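Local coordinates for protein octaprenyl Pyrophosphate Synthase (Helicobacter pylori, PDB 3TC1) that probably builds octaprenyl pyrophosphate, a forty-carbon chain, by adding isopentenyl units to an allylic diphosphate, at residues L55-K58 and A59-C63; Q241-L244 and I245-K249; A276-Y279 and S280-L284. All coordinates share one frame; numbering follows the deposited sequence.

How the contacts relate
All three contacts are local, each between neighbouring residues along one helix of a mostly helical chain, contact 2 running off its helix end into a loop. Contact 1 lies near the start of helix 53-80, contact 2 at the end of the short helix 238-246, and contact 3 in helix 268-286. Contacts 1 and 2 lie on opposite sides of the chain's centre, about 48 Å apart between centres. Contact 3 is about 28 Å from contact 1 and 32 Å from contact 2, centre to centre. None touches another. A bound magnesium ion lies about 13 Å from the side chain of A276 in contact 3, so that contact is not part of the metal's direct shell.

Contact 1. Residues L55-K58 and A59-C63; sequences LLDK and ALNLC
Near its N-terminal end, helix 53-80 of this polyprenyl synthetase family protein carries a water-bridged i/i+4 pair, D57 and N61. Their side chains leave one face of the helix a turn apart. OD2 of D57 and ND2 of N61 stay 3.8 Å apart. A water links them: it donates to D57 OD2 at 2.5 Å and accepts from N61 ND2 at 3.2 Å. The carboxylate and amide planes are turned 71° from each other. In N61, CG sits beside the backbone N, with chi1 at -77°. This brings CG to 3.3 Å from the carbonyl O of D57, and the amide lies back over the previous turn. The same carbonyl O accepts the N61 backbone N at 2.9 Å. K12 of helix 3-18 binds both side chains from outside, through a salt bridge to D57 OD1 and a hydrogen bond to N61 OD1. L56 and L60 form the neighbouring apolar i/i+4 pair. L56 CG lies 4.3 Å from L60 CD1, and L60 CG rests 3.2 Å from the L56 carbonyl O. L60 also packs on I9 and K12 of helix 3-18 and on L44. A59 faces elsewhere, onto M174 and L177 of helix 152-177. Each polar group of the D57-N61 pair therefore has a partner: the lysine takes one oxygen of each, and the water joins the remaining oxygen to the amide nitrogen. The lysine's charge would probably help keep D57 ionised. This shared grip ties helix 3-18 to the start of helix 53-80.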
loop_
_atom_site.group_PDB
_atom_site.type_symbol
_atom_site.label_atom_id
_atom_site.label_comp_id
_atom_site.label_asym_id
_atom_site.label_seq_id
_atom_site.Cartn_x
_atom_site.Cartn_y
_atom_site.Cartn_z
ATOM N N LEU B 55 -17.213 3.538 -23.814
ATOM C CA LEU B 55 -16.515 4.579 -23.068
ATOM C C LEU B 55 -17.077 4.721 -21.650
ATOM O O LEU B 55 -16.328 4.937 -20.694
ATOM C CB LEU B 55 -16.619 5.910 -23.814
ATOM C CG LEU B 55 -15.923 7.142 -23.226
ATOM C CD1 LEU B 55 -14.445 6.842 -22.957
ATOM C CD2 LEU B 55 -16.067 8.303 -24.207
ATOM N N LEU B 56 -18.395 4.596 -21.519
ATOM C CA LEU B 56 -19.050 4.707 -20.219
ATOM C C LEU B 56 -18.527 3.642 -19.251
ATOM O O LEU B 56 -18.296 3.922 -18.075
ATOM C CB LEU B 56 -20.563 4.554 -20.380
ATOM C CG LEU B 56 -21.404 4.530 -19.102
ATOM C CD1 LEU B 56 -21.188 5.815 -18.305
ATOM C CD2 LEU B 56 -22.873 4.374 -19.477
ATOM N N ASP B 57 -18.346 2.423 -19.748
ATOM C CA ASP B 57 -17.836 1.347 -18.910
ATOM C C ASP B 57 -16.413 1.683 -18.456
ATOM O O ASP B 57 -16.059 1.457 -17.301
ATOM C CB ASP B 57 -17.849 0.020 -19.667
ATOM C CG ASP B 57 -17.378 -1.143 -18.809
ATOM O OD1 ASP B 57 -18.026 -1.440 -17.781
ATOM O OD2 ASP B 57 -16.351 -1.756 -19.162
ATOM N N LYS B 58 -15.599 2.216 -19.367
ATOM C CA LYS B 58 -14.228 2.600 -19.030
ATOM C C LYS B 58 -14.260 3.669 -17.944
ATOM O O LYS B 58 -13.428 3.674 -17.042
ATOM C CB LYS B 58 -13.496 3.178 -20.246
ATOM C CG LYS B 58 -12.980 2.177 -21.268
ATOM C CD LYS B 58 -12.114 2.918 -22.291
ATOM C CE LYS B 58 -11.379 1.985 -23.248
ATOM N NZ LYS B 58 -12.226 1.522 -24.376
ATOM N N ALA B 59 -15.220 4.584 -18.050
ATOM C CA ALA B 59 -15.360 5.660 -17.079
ATOM C C ALA B 59 -15.752 5.097 -15.713
ATOM O O ALA B 59 -15.250 5.538 -14.680
ATOM C CB ALA B 59 -16.396 6.658 -17.555
ATOM N N LEU B 60 -16.652 4.123 -15.706
ATOM C CA LEU B 60 -17.062 3.512 -14.454
ATOM C C LEU B 60 -15.860 2.773 -13.860
ATOM O O LEU B 60 -15.683 2.742 -12.639
ATOM C CB LEU B 60 -18.229 2.554 -14.692
ATOM C CG LEU B 60 -19.483 3.258 -15.226
ATOM C CD1 LEU B 60 -20.576 2.238 -15.506
ATOM C CD2 LEU B 60 -19.960 4.293 -14.223
ATOM N N ASN B 61 -15.032 2.187 -14.724
ATOM C CA ASN B 61 -13.840 1.484 -14.255
ATOM C C ASN B 61 -12.894 2.473 -13.598
ATOM O O ASN B 61 -12.276 2.169 -12.577
ATOM C CB ASN B 61 -13.106 0.784 -15.407
ATOM C CG ASN B 61 -13.782 -0.496 -15.835
ATOM O OD1 ASN B 61 -14.669 -0.996 -15.151
ATOM N ND2 ASN B 61 -13.356 -1.045 -16.972
ATOM N N LEU B 62 -12.771 3.656 -14.191
ATOM C CA LEU B 62 -11.899 4.686 -13.645
ATOM C C LEU B 62 -12.379 5.125 -12.267
ATOM O O LEU B 62 -11.572 5.337 -11.352
ATOM C CB LEU B 62 -11.845 5.899 -14.580
ATOM C CG LEU B 62 -10.875 7.010 -14.150
ATOM C CD1 LEU B 62 -9.465 6.453 -14.081
ATOM C CD2 LEU B 62 -10.920 8.166 -15.151
ATOM N N CYS B 63 -13.695 5.281 -12.126
ATOM C CA CYS B 63 -14.283 5.683 -10.851
ATOM C C CYS B 63 -14.040 4.587 -9.815
ATOM O O CYS B 63 -13.806 4.864 -8.641
ATOM C CB CYS B 63 -15.789 5.915 -11.001
ATOM S SG CYS B 63 -16.245 7.390 -11.949
HETATM O O HOH W 1 -15.264 -3.464 -17.776
#

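Contact 2. Residues Q241-L244 and I245-K249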
loop_
_atom_site.group_PDB
_atom_site.type_symbol
_atom_site.label_atom_id
_atom_site.label_comp_id
_atom_site.label_asym_id
_atom_site.label_seq_id
_atom_site.Cartn_x
_atom_site.Cartn_y
_atom_site.Cartn_z
ATOM N N GLN B 241 -1.935 31.713 24.135
ATOM C CA GLN B 241 -1.121 30.899 23.238
ATOM C C GLN B 241 -0.510 29.771 24.063
ATOM O O GLN B 241 -0.450 28.621 23.618
ATOM C CB GLN B 241 -0.017 31.735 22.577
ATOM C CG GLN B 241 -0.529 32.728 21.540
ATOM C CD GLN B 241 0.592 33.406 20.775
ATOM O OE1 GLN B 241 1.530 33.927 21.369
ATOM N NE2 GLN B 241 0.496 33.407 19.447
ATOM N N GLY B 242 -0.070 30.106 25.274
ATOM C CA GLY B 242 0.506 29.099 26.151
ATOM C C GLY B 242 -0.518 28.021 26.467
ATOM O O GLY B 242 -0.215 26.823 26.445
ATOM N N LEU B 243 -1.745 28.442 26.757
ATOM C CA LEU B 243 -2.808 27.496 27.070
ATOM C C LEU B 243 -3.136 26.600 25.877
ATOM O O LEU B 243 -3.255 25.382 26.021
ATOM C CB LEU B 243 -4.078 28.233 27.515
ATOM C CG LEU B 243 -4.064 28.948 28.871
ATOM C CD1 LEU B 243 -5.438 29.578 29.134
ATOM C CD2 LEU B 243 -3.719 27.954 29.971
ATOM N N LEU B 244 -3.293 27.201 24.702
ATOM C CA LEU B 244 -3.611 26.421 23.512
ATOM C C LEU B 244 -2.547 25.353 23.289
ATOM O O LEU B 244 -2.871 24.190 23.055
ATOM C CB LEU B 244 -3.713 27.323 22.279
ATOM C CG LEU B 244 -4.088 26.595 20.985
ATOM C CD1 LEU B 244 -5.457 25.942 21.134
ATOM C CD2 LEU B 244 -4.090 27.591 19.826
ATOM N N ILE B 245 -1.279 25.746 23.373
ATOM C CA ILE B 245 -0.194 24.794 23.186
ATOM C C ILE B 245 -0.258 23.679 24.235
ATOM O O ILE B 245 -0.052 22.505 23.922
ATOM C CB ILE B 245 1.186 25.492 23.251
ATOM C CG1 ILE B 245 1.352 26.414 22.038
ATOM C CG2 ILE B 245 2.303 24.443 23.274
ATOM C CD1 ILE B 245 2.658 27.184 22.012
ATOM N N SER B 246 -0.565 24.044 25.475
ATOM C CA SER B 246 -0.661 23.064 26.551
ATOM C C SER B 246 -1.825 22.099 26.311
ATOM O O SER B 246 -1.834 20.989 26.839
ATOM C CB SER B 246 -0.870 23.762 27.892
ATOM O OG SER B 246 -2.216 24.193 28.022
ATOM N N TYR B 247 -2.813 22.518 25.527
ATOM C CA TYR B 247 -3.947 21.643 25.258
ATOM C C TYR B 247 -3.701 20.716 24.071
ATOM O O TYR B 247 -4.536 19.869 23.756
ATOM C CB TYR B 247 -5.225 22.459 25.023
ATOM C CG TYR B 247 -5.668 23.258 26.231
ATOM C CD1 TYR B 247 -5.308 22.864 27.525
ATOM C CD2 TYR B 247 -6.461 24.401 26.085
ATOM C CE1 TYR B 247 -5.726 23.588 28.645
ATOM C CE2 TYR B 247 -6.884 25.127 27.197
ATOM C CZ TYR B 247 -6.512 24.718 28.473
ATOM O OH TYR B 247 -6.917 25.444 29.575
ATOM N N PHE B 248 -2.555 20.876 23.418
ATOM C CA PHE B 248 -2.201 20.040 22.272
ATOM C C PHE B 248 -2.305 18.562 22.671
ATOM O O PHE B 248 -1.768 18.148 23.701
ATOM C CB PHE B 248 -0.773 20.365 21.817
ATOM C CG PHE B 248 -0.326 19.599 20.601
ATOM C CD1 PHE B 248 -0.907 19.836 19.358
ATOM C CD2 PHE B 248 0.684 18.644 20.697
ATOM C CE1 PHE B 248 -0.489 19.134 18.225
ATOM C CE2 PHE B 248 1.113 17.932 19.565
ATOM C CZ PHE B 248 0.527 18.179 18.331
ATOM N N LYS B 249 -3.008 17.782 21.852
ATOM C CA LYS B 249 -3.212 16.351 22.084
ATOM C C LYS B 249 -3.893 15.975 23.395
ATOM O O LYS B 249 -3.886 14.803 23.785
ATOM C CB LYS B 249 -1.888 15.588 21.971
ATOM C CG LYS B 249 -1.492 15.294 20.535
ATOM C CD LYS B 249 -0.209 14.485 20.452
ATOM C CE LYS B 249 0.137 14.191 18.995
ATOM N NZ LYS B 249 1.373 13.382 18.860
#
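L243 O and S246 OG meet at 2.5 Å, where the last turn of helix 238-246 gives way to loop. The hydroxyl donates to this carbonyl. S246 chi1 is 77°, which sets OG between the backbone N and the carbonyl carbon and turns it back to the residue three before. L243 O also takes a weak bond from Y247 N at 2.9 Å, with an N-H...O angle of 129°. Y247 N is shared: it reaches L244 O at 3.0 Å too, from above that carbonyl's plane. The two preceding N-H groups keep the regular helical pattern. I245 N donates to Q241 O, nearly straight at 169°, and S246 N donates to G242 O. F248 N closes on I245 O at 3.0 Å. L243 O lies over one face of the Y247 ring, 3.2 Å above the plane and toward its rim. The L243 and Y247 side chains run side by side, and L243 CB lies 4.2 Å from Y247 CE2. W258 of helix 253-265 meets the tyrosine ring edge-to-face. The polar end of Q241 is held by Y233 O. The serine bond is an addition to the backbone pattern. That pattern changes from i/i+4 to i/i+3 at Y247 N and F248 N, the 3-10-like tightening common at helix C-termini.

Contact 3. Residues A276-Y279 and S280-L284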
loop_
_atom_site.group_PDB
_atom_site.type_symbol
_atom_site.label_atom_id
_atom_site.label_comp_id
_atom_site.label_asym_id
_atom_site.label_seq_id
_atom_site.Cartn_x
_atom_site.Cartn_y
_atom_site.Cartn_z
ATOM N N ALA B 276 -12.138 29.146 2.672
ATOM C CA ALA B 276 -12.676 28.083 1.828
ATOM C C ALA B 276 -13.469 28.647 0.654
ATOM O O ALA B 276 -13.406 28.113 -0.454
ATOM C CB ALA B 276 -13.569 27.154 2.651
ATOM N N GLN B 277 -14.225 29.719 0.899
ATOM C CA GLN B 277 -15.027 30.343 -0.152
ATOM C C GLN B 277 -14.156 30.842 -1.304
ATOM O O GLN B 277 -14.597 30.868 -2.454
ATOM C CB GLN B 277 -15.858 31.499 0.420
ATOM C CG GLN B 277 -16.889 31.051 1.456
ATOM C CD GLN B 277 -17.729 32.196 2.005
ATOM O OE1 GLN B 277 -17.202 33.238 2.391
ATOM N NE2 GLN B 277 -19.041 31.997 2.054
ATOM N N VAL B 278 -12.926 31.244 -1.001
ATOM C CA VAL B 278 -12.019 31.706 -2.047
ATOM C C VAL B 278 -11.811 30.551 -3.020
ATOM O O VAL B 278 -11.922 30.713 -4.233
ATOM C CB VAL B 278 -10.643 32.125 -1.474
ATOM C CG1 VAL B 278 -9.674 32.415 -2.612
ATOM C CG2 VAL B 278 -10.797 33.356 -0.591
ATOM N N TYR B 279 -11.519 29.375 -2.477
ATOM C CA TYR B 279 -11.310 28.196 -3.308
ATOM C C TYR B 279 -12.583 27.782 -4.031
ATOM O O TYR B 279 -12.541 27.371 -5.187
ATOM C CB TYR B 279 -10.801 27.041 -2.451
ATOM C CG TYR B 279 -9.388 27.249 -1.978
ATOM C CD1 TYR B 279 -8.327 27.249 -2.883
ATOM C CD2 TYR B 279 -9.108 27.453 -0.629
ATOM C CE1 TYR B 279 -7.019 27.446 -2.456
ATOM C CE2 TYR B 279 -7.799 27.655 -0.189
ATOM C CZ TYR B 279 -6.761 27.651 -1.112
ATOM O OH TYR B 279 -5.469 27.857 -0.695
ATOM N N SER B 280 -13.715 27.885 -3.349
ATOM C CA SER B 280 -14.989 27.520 -3.950
ATOM C C SER B 280 -15.250 28.406 -5.164
ATOM O O SER B 280 -15.714 27.930 -6.205
ATOM C CB SER B 280 -16.121 27.681 -2.932
ATOM O OG SER B 280 -17.372 27.352 -3.512
ATOM N N LYS B 281 -14.950 29.694 -5.022
ATOM C CA LYS B 281 -15.138 30.654 -6.105
ATOM C C LYS B 281 -14.218 30.303 -7.269
ATOM O O LYS B 281 -14.635 30.339 -8.427
ATOM C CB LYS B 281 -14.845 32.079 -5.623
ATOM C CG LYS B 281 -15.830 32.605 -4.589
ATOM C CD LYS B 281 -15.538 34.058 -4.236
ATOM C CE LYS B 281 -16.457 34.564 -3.129
ATOM N NZ LYS B 281 -17.889 34.550 -3.525
ATOM N N LYS B 282 -12.972 29.959 -6.958
ATOM C CA LYS B 282 -12.009 29.588 -7.991
ATOM C C LYS B 282 -12.500 28.357 -8.751
ATOM O O LYS B 282 -12.382 28.290 -9.974
ATOM C CB LYS B 282 -10.628 29.328 -7.369
ATOM C CG LYS B 282 -9.932 30.596 -6.875
ATOM C CD LYS B 282 -8.627 30.314 -6.123
ATOM C CE LYS B 282 -7.519 29.804 -7.046
ATOM N NZ LYS B 282 -6.262 29.499 -6.293
ATOM N N ALA B 283 -13.075 27.393 -8.033
ATOM C CA ALA B 283 -13.585 26.185 -8.679
ATOM C C ALA B 283 -14.668 26.543 -9.700
ATOM O O ALA B 283 -14.608 26.135 -10.862
ATOM C CB ALA B 283 -14.151 25.229 -7.633
ATOM N N LEU B 284 -15.660 27.304 -9.255
ATOM C CA LEU B 284 -16.753 27.720 -10.123
ATOM C C LEU B 284 -16.204 28.516 -11.303
ATOM O O LEU B 284 -16.682 28.387 -12.430
ATOM C CB LEU B 284 -17.751 28.564 -9.328
ATOM C CG LEU B 284 -18.497 27.811 -8.223
ATOM C CD1 LEU B 284 -19.240 28.784 -7.325
ATOM C CD2 LEU B 284 -19.464 26.819 -8.856
#
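K282 folds back over V278 O, the carbonyl one turn earlier in helix 268-286. Its CB lies 3.5 Å from Y279 O. CG comes next, beside the backbone N with chi1 at -71°, and rests 3.3 Å from V278 O. CD follows at 3.8 Å from the same oxygen and also meets CG1 of V278, 4.2 Å away. The chain bends at chi3 (70°), and NZ ends 4.4 Å from Y279 CE1, obliquely placed to the ring. K282 N itself donates to V278 O at 3.0 Å, so this oxygen has both a polar partner and an aliphatic cover. K281 does the same on the preceding carbonyl, Q277 O: its CG is 3.0 Å from that oxygen, which its own backbone N also binds. Y279 and K282 face helix 182-205; the ring packs on N191, M194 and I198, and K282 also touches N191. On another face, S280 OG is hydrogen-bonded to A299 O and L284 packs on E296, both in helix 293-301. Helix 268-286 thus makes contacts with helix 182-205 and helix 293-301 through different residues.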